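Local coordinates for period circadian protein homolog 2 (Mus musculus, PDB 3GDI), which acts in the mammalian circadian clock as a regulator of transcription, its tandem PAS domains probably mediating contacts with itself and with other clock proteins, at residues K60-L65 with S71-Y76; S75-Y80 with K102-R107; Y80-W85 with L142-L147. All coordinates share one frame; numbering follows the deposited sequence.

Interaction 1. Residues K60-L65 with S71-Y76; sequences KFVEFL and SVFHSY
Phe73 leaves the helix with its ring turned into Phe61, Val62 and Leu65 of the 60-65 loop, whose residues 61-63 form a short 3-10 turn; together the three touch it from CB to CZ. With CG anti to the backbone N (chi1 171°), the ring projects from the helix toward that turn. At the root, Phe73 CB lies 3.9 Å from Leu65 CD2, and the same methyl also rests against CG and CD2 of the ring. Further out, Phe73 CD1 meets Val62 CG1 at 3.6 Å, and CE1 runs beside that methyl. The far corner belongs to Phe61: Phe73 CE2 is 3.6 Å from Phe61 CD2, with CZ only slightly farther. Phe73 CE2 comes in at the edge of the Phe61 ring, near its plane, yet the rings are inclined at 49°, so the pair is neither stacked nor T-shaped. Val62 CG1 does double duty, since His74 NE2 also comes within 3.6 Å of it on the exposed flank, the imidazole crossing the valine at about a right angle. Exchanging Phe73 for an alanine would probably open a gap facing Phe61 CD2 and Val62 CG1, leaving the 3-10 turn without most of its hold on the helix. The turn is kept in shape by its own backbone bonds, such as Leu65 N to Val62 O. Leu65 and Phe73 both go on to touch Cys106 of strand 104-108. This is the core of a PAS domain, in which the helical connector between the second and third strands folds over the antiparallel sheet.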
loop_
_atom_site.group_PDB
_atom_site.type_symbol
_atom_site.label_atom_id
_atom_site.label_comp_id
_atom_site.label_asym_id
_atom_site.label_seq_id
_atom_site.Cartn_x
_atom_site.Cartn_y
_atom_site.Cartn_z
ATOM N N LYS A 60 -10.088 20.015 -16.159
ATOM C CA LYS A 60 -9.401 19.291 -15.097
ATOM C C LYS A 60 -8.714 18.086 -15.751
ATOM O O LYS A 60 -9.342 17.333 -16.491
ATOM C CB LYS A 60 -10.387 18.828 -14.020
ATOM C CG LYS A 60 -11.123 19.966 -13.319
ATOM C CD LYS A 60 -11.794 19.506 -12.024
ATOM C CE LYS A 60 -12.700 18.300 -12.236
ATOM N NZ LYS A 60 -13.244 17.781 -10.942
ATOM N N PHE A 61 -7.422 17.915 -15.498
ATOM C CA PHE A 61 -6.691 16.799 -16.091
ATOM C C PHE A 61 -7.284 15.445 -15.721
ATOM O O PHE A 61 -7.293 14.532 -16.540
ATOM C CB PHE A 61 -5.225 16.824 -15.671
ATOM C CG PHE A 61 -4.393 15.749 -16.318
ATOM C CD1 PHE A 61 -4.166 15.757 -17.690
ATOM C CD2 PHE A 61 -3.825 14.733 -15.556
ATOM C CE1 PHE A 61 -3.378 14.768 -18.295
ATOM C CE2 PHE A 61 -3.043 13.747 -16.144
ATOM C CZ PHE A 61 -2.815 13.762 -17.519
ATOM N N VAL A 62 -7.778 15.301 -14.498
ATOM C CA VAL A 62 -8.332 14.011 -14.101
ATOM C C VAL A 62 -9.483 13.547 -14.984
ATOM O O VAL A 62 -9.719 12.348 -15.113
ATOM C CB VAL A 62 -8.792 13.994 -12.609
ATOM C CG1 VAL A 62 -7.582 14.012 -11.704
ATOM C CG2 VAL A 62 -9.695 15.174 -12.309
ATOM N N GLU A 63 -10.187 14.480 -15.612
ATOM C CA GLU A 63 -11.314 14.105 -16.460
ATOM C C GLU A 63 -10.922 13.274 -17.685
ATOM O O GLU A 63 -11.779 12.631 -18.289
ATOM C CB GLU A 63 -12.090 15.353 -16.883
ATOM C CG GLU A 63 -12.263 16.331 -15.738
ATOM C CD GLU A 63 -13.317 17.384 -15.993
ATOM O OE1 GLU A 63 -14.502 17.103 -15.708
ATOM O OE2 GLU A 63 -12.958 18.485 -16.475
ATOM N N PHE A 64 -9.637 13.277 -18.042
ATOM C CA PHE A 64 -9.147 12.499 -19.188
ATOM C C PHE A 64 -8.470 11.190 -18.773
ATOM O O PHE A 64 -7.806 10.551 -19.586
ATOM C CB PHE A 64 -8.153 13.311 -20.017
ATOM C CG PHE A 64 -8.660 14.652 -20.419
ATOM C CD1 PHE A 64 -8.315 15.782 -19.687
ATOM C CD2 PHE A 64 -9.539 14.782 -21.490
ATOM C CE1 PHE A 64 -8.844 17.023 -20.012
ATOM C CE2 PHE A 64 -10.074 16.018 -21.821
ATOM C CZ PHE A 64 -9.726 17.140 -21.079
ATOM N N LEU A 65 -8.636 10.808 -17.511
ATOM C CA LEU A 65 -8.054 9.584 -16.963
ATOM C C LEU A 65 -9.117 8.501 -16.805
ATOM O O LEU A 65 -10.310 8.794 -16.713
ATOM C CB LEU A 65 -7.459 9.858 -15.577
ATOM C CG LEU A 65 -6.035 10.354 -15.336
ATOM C CD1 LEU A 65 -5.459 10.972 -16.586
ATOM C CD2 LEU A 65 -6.062 11.338 -14.172
ATOM N N SER A 71 -8.238 8.312 -8.412
ATOM C CA SER A 71 -7.841 8.245 -7.003
ATOM C C SER A 71 -6.334 8.020 -6.920
ATOM O O SER A 71 -5.661 8.537 -6.017
ATOM C CB SER A 71 -8.576 7.105 -6.285
ATOM O OG SER A 71 -8.103 5.830 -6.697
ATOM N N VAL A 72 -5.808 7.253 -7.874
ATOM C CA VAL A 72 -4.378 6.966 -7.942
ATOM C C VAL A 72 -3.597 8.257 -8.202
ATOM O O VAL A 72 -2.646 8.572 -7.491
ATOM C CB VAL A 72 -4.087 5.941 -9.067
ATOM C CG1 VAL A 72 -2.590 5.701 -9.204
ATOM C CG2 VAL A 72 -4.812 4.638 -8.761
ATOM N N PHE A 73 -4.020 9.000 -9.223
ATOM C CA PHE A 73 -3.390 10.262 -9.606
ATOM C C PHE A 73 -3.302 11.245 -8.442
ATOM O O PHE A 73 -2.283 11.879 -8.243
ATOM C CB PHE A 73 -4.175 10.896 -10.770
ATOM C CG PHE A 73 -3.741 12.295 -11.114
ATOM C CD1 PHE A 73 -4.253 13.390 -10.426
ATOM C CD2 PHE A 73 -2.809 12.517 -12.120
ATOM C CE1 PHE A 73 -3.842 14.685 -10.734
ATOM C CE2 PHE A 73 -2.393 13.801 -12.435
ATOM C CZ PHE A 73 -2.912 14.891 -11.739
ATOM N N HIS A 74 -4.381 11.378 -7.684
ATOM C CA HIS A 74 -4.407 12.286 -6.544
ATOM C C HIS A 74 -3.447 11.822 -5.460
ATOM O O HIS A 74 -2.743 12.624 -4.842
ATOM C CB HIS A 74 -5.825 12.362 -5.979
ATOM C CG HIS A 74 -6.765 13.165 -6.824
ATOM N ND1 HIS A 74 -8.098 12.842 -6.969
ATOM C CD2 HIS A 74 -6.565 14.285 -7.561
ATOM C CE1 HIS A 74 -8.678 13.728 -7.759
ATOM N NE2 HIS A 74 -7.770 14.614 -8.131
ATOM N N SER A 75 -3.421 10.515 -5.233
ATOM C CA SER A 75 -2.542 9.942 -4.222
ATOM C C SER A 75 -1.065 10.247 -4.488
ATOM O O SER A 75 -0.342 10.647 -3.582
ATOM C CB SER A 75 -2.747 8.432 -4.144
ATOM O OG SER A 75 -1.714 7.837 -3.387
ATOM N N TYR A 76 -0.628 10.068 -5.729
ATOM C CA TYR A 76 0.762 10.309 -6.090
ATOM C C TYR A 76 1.084 11.766 -6.399
ATOM O O TYR A 76 2.234 12.106 -6.657
ATOM C CB TYR A 76 1.148 9.441 -7.292
ATOM C CG TYR A 76 1.405 7.979 -6.964
ATOM C CD1 TYR A 76 2.613 7.570 -6.380
ATOM C CD2 TYR A 76 0.448 7.001 -7.245
ATOM C CE1 TYR A 76 2.865 6.223 -6.090
ATOM C CE2 TYR A 76 0.690 5.648 -6.957
ATOM C CZ TYR A 76 1.902 5.270 -6.379
ATOM O OH TYR A 76 2.136 3.945 -6.087
#

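Interaction 2. Residues S75-Y80 with K102-R107; sequences SYTTPY and KSFFCR
Tyr76 and Phe104 lay their CB atoms over each other's rings, joining the end region of helix 70-76 to the outermost strand, 104-108, of the PAS-A sheet. The tight part is reciprocal. Tyr76 CB stands over the Phe104 face, 3.8 Å from the ring centroid and 3.3 Å from Phe104 CD2, while Phe104 CB makes the matching CH-pi contact 3.6 Å from the centroid of the Tyr76 ring. The planes are almost parallel, at 3°, but the side chains run past each other in opposite directions and the rings hardly overlap, their centroids lying 5.2 Å apart. Phe104 CG sits between its own backbone N and carbonyl carbon (chi1 62°), which carries the ring off the strand so that its face lies against Tyr76 CB. Thr77 adds a looser touch through CG2, 4.2 Å from Phe104 CZ, while its OG1 bonds back to Phe73 O on the helix. Away from this close pair the two segments diverge toward the second subunit. There Lys102 NZ forms a salt bridge with Glu298 of the second subunit, and the exposed Tyr80 gives its OH a hydrogen bond partner in the backbone O of Glu197 of that same subunit. On the buried side, the edge of the Phe104 ring meets its own strand: Cys106 SG lies in the ring plane, 3.8 Å from Phe104 CE1.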
loop_
_atom_site.group_PDB
_atom_site.type_symbol
_atom_site.label_atom_id
_atom_site.label_comp_id
_atom_site.label_asym_id
_atom_site.label_seq_id
_atom_site.Cartn_x
_atom_site.Cartn_y
_atom_site.Cartn_z
ATOM N N SER A 75 -3.421 10.515 -5.233
ATOM C CA SER A 75 -2.542 9.942 -4.222
ATOM C C SER A 75 -1.065 10.247 -4.488
ATOM O O SER A 75 -0.342 10.647 -3.582
ATOM C CB SER A 75 -2.747 8.432 -4.144
ATOM O OG SER A 75 -1.714 7.837 -3.387
ATOM N N TYR A 76 -0.628 10.068 -5.729
ATOM C CA TYR A 76 0.762 10.309 -6.090
ATOM C C TYR A 76 1.084 11.766 -6.399
ATOM O O TYR A 76 2.234 12.106 -6.657
ATOM C CB TYR A 76 1.148 9.441 -7.292
ATOM C CG TYR A 76 1.405 7.979 -6.964
ATOM C CD1 TYR A 76 2.613 7.570 -6.380
ATOM C CD2 TYR A 76 0.448 7.001 -7.245
ATOM C CE1 TYR A 76 2.865 6.223 -6.090
ATOM C CE2 TYR A 76 0.690 5.648 -6.957
ATOM C CZ TYR A 76 1.902 5.270 -6.379
ATOM O OH TYR A 76 2.136 3.945 -6.087
ATOM N N THR A 77 0.075 12.628 -6.383
ATOM C CA THR A 77 0.295 14.040 -6.670
ATOM C C THR A 77 0.021 14.849 -5.416
ATOM O O THR A 77 -0.001 16.078 -5.444
ATOM C CB THR A 77 -0.622 14.540 -7.819
ATOM O OG1 THR A 77 -1.993 14.282 -7.493
ATOM C CG2 THR A 77 -0.278 13.837 -9.121
ATOM N N THR A 78 -0.187 14.137 -4.313
ATOM C CA THR A 78 -0.442 14.754 -3.015
ATOM C C THR A 78 0.759 15.622 -2.655
ATOM O O THR A 78 1.901 15.173 -2.737
ATOM C CB THR A 78 -0.621 13.680 -1.921
ATOM O OG1 THR A 78 -1.669 12.777 -2.299
ATOM C CG2 THR A 78 -0.969 14.325 -0.595
ATOM N N PRO A 79 0.516 16.881 -2.254
ATOM C CA PRO A 79 1.549 17.851 -1.874
ATOM C C PRO A 79 2.690 17.350 -0.985
ATOM O O PRO A 79 3.851 17.440 -1.378
ATOM C CB PRO A 79 0.744 18.958 -1.214
ATOM C CG PRO A 79 -0.482 18.978 -2.060
ATOM C CD PRO A 79 -0.819 17.502 -2.186
ATOM N N TYR A 80 2.381 16.825 0.200
ATOM C CA TYR A 80 3.449 16.355 1.084
ATOM C C TYR A 80 4.309 15.258 0.457
ATOM O O TYR A 80 5.169 14.677 1.115
ATOM C CB TYR A 80 2.892 15.891 2.439
ATOM C CG TYR A 80 2.093 14.606 2.422
ATOM C CD1 TYR A 80 0.752 14.594 2.799
ATOM C CD2 TYR A 80 2.688 13.394 2.069
ATOM C CE1 TYR A 80 0.022 13.407 2.830
ATOM C CE2 TYR A 80 1.968 12.205 2.094
ATOM C CZ TYR A 80 0.638 12.217 2.475
ATOM O OH TYR A 80 -0.075 11.041 2.492
ATOM N N LYS A 102 9.844 7.646 -8.232
ATOM C CA LYS A 102 8.576 8.176 -7.740
ATOM C C LYS A 102 7.611 8.463 -8.884
ATOM O O LYS A 102 7.060 9.558 -8.977
ATOM C CB LYS A 102 8.808 9.452 -6.919
ATOM C CG LYS A 102 9.520 9.200 -5.584
ATOM C CD LYS A 102 9.706 10.473 -4.762
ATOM C CE LYS A 102 10.670 11.438 -5.433
ATOM N NZ LYS A 102 10.840 12.680 -4.636
ATOM N N SER A 103 7.420 7.468 -9.750
ATOM C CA SER A 103 6.514 7.574 -10.889
ATOM C C SER A 103 5.379 6.573 -10.742
ATOM O O SER A 103 5.564 5.496 -10.178
ATOM C CB SER A 103 7.255 7.297 -12.199
ATOM O OG SER A 103 8.144 8.351 -12.510
ATOM N N PHE A 104 4.206 6.928 -11.253
ATOM C CA PHE A 104 3.041 6.053 -11.186
ATOM C C PHE A 104 2.467 5.930 -12.594
ATOM O O PHE A 104 2.924 6.617 -13.510
ATOM C CB PHE A 104 2.002 6.637 -10.214
ATOM C CG PHE A 104 1.473 7.984 -10.623
ATOM C CD1 PHE A 104 0.233 8.102 -11.241
ATOM C CD2 PHE A 104 2.234 9.134 -10.434
ATOM C CE1 PHE A 104 -0.240 9.341 -11.666
ATOM C CE2 PHE A 104 1.766 10.379 -10.858
ATOM C CZ PHE A 104 0.524 10.477 -11.478
ATOM N N PHE A 105 1.476 5.061 -12.772
ATOM C CA PHE A 105 0.864 4.866 -14.085
ATOM C C PHE A 105 -0.612 5.244 -14.151
ATOM O O PHE A 105 -1.364 5.047 -13.202
ATOM C CB PHE A 105 1.014 3.412 -14.526
ATOM C CG PHE A 105 2.432 2.948 -14.602
ATOM C CD1 PHE A 105 3.153 2.686 -13.445
ATOM C CD2 PHE A 105 3.049 2.769 -15.832
ATOM C CE1 PHE A 105 4.471 2.251 -13.510
ATOM C CE2 PHE A 105 4.364 2.336 -15.908
ATOM C CZ PHE A 105 5.077 2.075 -14.742
ATOM N N CYS A 106 -1.016 5.768 -15.301
ATOM C CA CYS A 106 -2.397 6.176 -15.538
ATOM C C CYS A 106 -2.790 5.949 -16.988
ATOM O O CYS A 106 -1.959 6.065 -17.894
ATOM C CB CYS A 106 -2.586 7.659 -15.210
ATOM S SG CYS A 106 -3.250 8.008 -13.568
ATOM N N ARG A 107 -4.056 5.603 -17.201
ATOM C CA ARG A 107 -4.574 5.395 -18.548
ATOM C C ARG A 107 -5.248 6.710 -18.928
ATOM O O ARG A 107 -6.112 7.203 -18.204
ATOM C CB ARG A 107 -5.571 4.236 -18.556
ATOM C CG ARG A 107 -4.910 2.873 -18.783
ATOM C CD ARG A 107 -5.643 1.725 -18.091
ATOM N NE ARG A 107 -5.464 1.793 -16.642
ATOM C CZ ARG A 107 -5.537 0.753 -15.811
ATOM N NH1 ARG A 107 -5.789 -0.466 -16.270
ATOM N NH2 ARG A 107 -5.352 0.936 -14.511
#

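Interaction 3. Residues Y80-W85 with L142-L147; sequences YKLPPW and LCCLLL
Lys81 NZ and Ser75 O form a hydrogen bond that ties the loop at 80-85 back to helix 70-76, and from this anchor Leu82 and Trp85 reach strand 142-150, the middle strand of the five-stranded antiparallel PAS-A sheet. No hydrogen bond joins the loop to the strand; the contact is apolar. Leu82 puts CD2 4.3 Å from Cys144 SG, and the same methyl also packs against the backbone O of Tyr76. The touching parts, 82-85 and 144-147, run 77° apart, and Trp85 meets the strand beyond Cys144. Leu145 and Leu147, two residues apart and hence on the same face of the strand, receive it, whereas Leu146 between them points away. Trp85 CG is anti to the backbone N (chi1 -168°), which extends the indole so that its six-membered ring does the touching. Trp85 CZ3 lies 3.9 Å from Leu145 CD2, the methyl reaching the indole at a slant. Tyr128 of the adjacent strand 121-131 meets the indole at a steep angle, and Val130 of that strand also touches it. Along the loop, Pro83 and Pro84 pack on Glu298 and Gln294 of the second subunit. The indole's next carbon, Trp85 CH2, stands 4.2 Å from Leu147 CD1.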
loop_
_atom_site.group_PDB
_atom_site.type_symbol
_atom_site.label_atom_id
_atom_site.label_comp_id
_atom_site.label_asym_id
_atom_site.label_seq_id
_atom_site.Cartn_x
_atom_site.Cartn_y
_atom_site.Cartn_z
ATOM N N TYR A 80 2.381 16.825 0.200
ATOM C CA TYR A 80 3.449 16.355 1.084
ATOM C C TYR A 80 4.309 15.258 0.457
ATOM O O TYR A 80 5.169 14.677 1.115
ATOM C CB TYR A 80 2.892 15.891 2.439
ATOM C CG TYR A 80 2.093 14.606 2.422
ATOM C CD1 TYR A 80 0.752 14.594 2.799
ATOM C CD2 TYR A 80 2.688 13.394 2.069
ATOM C CE1 TYR A 80 0.022 13.407 2.830
ATOM C CE2 TYR A 80 1.968 12.205 2.094
ATOM C CZ TYR A 80 0.638 12.217 2.475
ATOM O OH TYR A 80 -0.075 11.041 2.492
ATOM N N LYS A 81 4.062 14.972 -0.815
ATOM C CA LYS A 81 4.840 13.983 -1.550
ATOM C C LYS A 81 5.486 14.756 -2.686
ATOM O O LYS A 81 5.552 15.985 -2.647
ATOM C CB LYS A 81 3.943 12.891 -2.131
ATOM C CG LYS A 81 3.148 12.119 -1.102
ATOM C CD LYS A 81 2.266 11.075 -1.758
ATOM C CE LYS A 81 1.437 10.336 -0.720
ATOM N NZ LYS A 81 0.487 9.362 -1.326
ATOM N N LEU A 82 5.956 14.043 -3.698
ATOM C CA LEU A 82 6.578 14.689 -4.850
ATOM C C LEU A 82 7.831 15.470 -4.470
ATOM O O LEU A 82 7.980 15.929 -3.335
ATOM C CB LEU A 82 5.602 15.665 -5.516
ATOM C CG LEU A 82 4.100 15.464 -5.334
ATOM C CD1 LEU A 82 3.503 16.738 -4.751
ATOM C CD2 LEU A 82 3.456 15.118 -6.666
ATOM N N PRO A 83 8.759 15.621 -5.426
ATOM C CA PRO A 83 9.997 16.359 -5.188
ATOM C C PRO A 83 10.009 17.665 -5.988
ATOM O O PRO A 83 9.663 17.681 -7.174
ATOM C CB PRO A 83 11.054 15.388 -5.673
ATOM C CG PRO A 83 10.410 14.852 -6.919
ATOM C CD PRO A 83 8.938 14.670 -6.541
ATOM N N PRO A 84 10.394 18.781 -5.345
ATOM C CA PRO A 84 10.440 20.070 -6.042
ATOM C C PRO A 84 11.370 19.940 -7.244
ATOM O O PRO A 84 12.411 19.294 -7.149
ATOM C CB PRO A 84 11.000 21.009 -4.980
ATOM C CG PRO A 84 10.494 20.408 -3.699
ATOM C CD PRO A 84 10.744 18.939 -3.924
ATOM N N TRP A 85 11.004 20.537 -8.372
ATOM C CA TRP A 85 11.856 20.441 -9.548
ATOM C C TRP A 85 13.210 21.064 -9.245
ATOM O O TRP A 85 13.346 22.289 -9.221
ATOM C CB TRP A 85 11.227 21.156 -10.744
ATOM C CG TRP A 85 11.935 20.846 -12.027
ATOM C CD1 TRP A 85 13.234 21.128 -12.338
ATOM C CD2 TRP A 85 11.397 20.146 -13.155
ATOM N NE1 TRP A 85 13.539 20.645 -13.586
ATOM C CE2 TRP A 85 12.430 20.037 -14.110
ATOM C CE3 TRP A 85 10.141 19.597 -13.450
ATOM C CZ2 TRP A 85 12.246 19.402 -15.345
ATOM C CZ3 TRP A 85 9.959 18.966 -14.679
ATOM C CH2 TRP A 85 11.008 18.874 -15.609
ATOM N N LEU A 142 1.437 27.350 -6.300
ATOM C CA LEU A 142 2.250 26.159 -6.496
ATOM C C LEU A 142 1.374 25.015 -7.002
ATOM O O LEU A 142 0.405 24.624 -6.346
ATOM C CB LEU A 142 2.948 25.759 -5.189
ATOM C CG LEU A 142 2.122 25.478 -3.928
ATOM C CD1 LEU A 142 3.000 24.787 -2.890
ATOM C CD2 LEU A 142 1.551 26.777 -3.376
ATOM N N CYS A 143 1.715 24.491 -8.180
ATOM C CA CYS A 143 0.961 23.397 -8.786
ATOM C C CYS A 143 1.783 22.104 -8.886
ATOM O O CYS A 143 2.545 21.769 -7.977
ATOM C CB CYS A 143 0.451 23.811 -10.175
ATOM S SG CYS A 143 1.692 23.822 -11.487
ATOM N N CYS A 144 1.621 21.382 -9.993
ATOM C CA CYS A 144 2.329 20.121 -10.207
ATOM C C CYS A 144 2.527 19.813 -11.687
ATOM O O CYS A 144 1.566 19.659 -12.431
ATOM C CB CYS A 144 1.557 18.967 -9.560
ATOM S SG CYS A 144 2.102 17.320 -10.085
ATOM N N LEU A 145 3.778 19.727 -12.112
ATOM C CA LEU A 145 4.056 19.419 -13.500
ATOM C C LEU A 145 4.316 17.927 -13.554
ATOM O O LEU A 145 4.721 17.326 -12.558
ATOM C CB LEU A 145 5.276 20.201 -13.994
ATOM C CG LEU A 145 5.548 20.145 -15.502
ATOM C CD1 LEU A 145 6.347 21.361 -15.912
ATOM C CD2 LEU A 145 6.289 18.868 -15.863
ATOM N N LEU A 146 4.067 17.325 -14.709
ATOM C CA LEU A 146 4.274 15.894 -14.863
ATOM C C LEU A 146 4.756 15.525 -16.245
ATOM O O LEU A 146 4.238 16.011 -17.249
ATOM C CB LEU A 146 2.980 15.120 -14.586
ATOM C CG LEU A 146 2.420 15.096 -13.166
ATOM C CD1 LEU A 146 1.264 16.069 -13.062
ATOM C CD2 LEU A 146 1.950 13.688 -12.833
ATOM N N LEU A 147 5.756 14.659 -16.287
ATOM C CA LEU A 147 6.287 14.183 -17.550
ATOM C C LEU A 147 5.585 12.851 -17.777
ATOM O O LEU A 147 5.714 11.931 -16.965
ATOM C CB LEU A 147 7.796 13.990 -17.445
ATOM C CG LEU A 147 8.589 15.288 -17.306
ATOM C CD1 LEU A 147 9.986 15.016 -16.751
ATOM C CD2 LEU A 147 8.659 15.948 -18.664
#

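How the interactions relate
All three contacts belong to the PAS-A domain and lie on the same side of the chain's centre. Interactions 1 and 2 have centres about 8 Å apart and share Ser75 and Tyr76 of helix 70-76, which packs toward the 60-65 turn and strand 104-108. Interaction 3 lies about 9 Å from interaction 2 and about 14 Å from interaction 1; it shares Tyr80 with interaction 2, and both reach the same sheet. Along the chain interaction 1 closes before interaction 3 opens, whereas the segments of 2 and 3 alternate. The helix and its following loop thus bind an edge strand and the central strand, while interactions 2 and 3 also adjoin the second subunit.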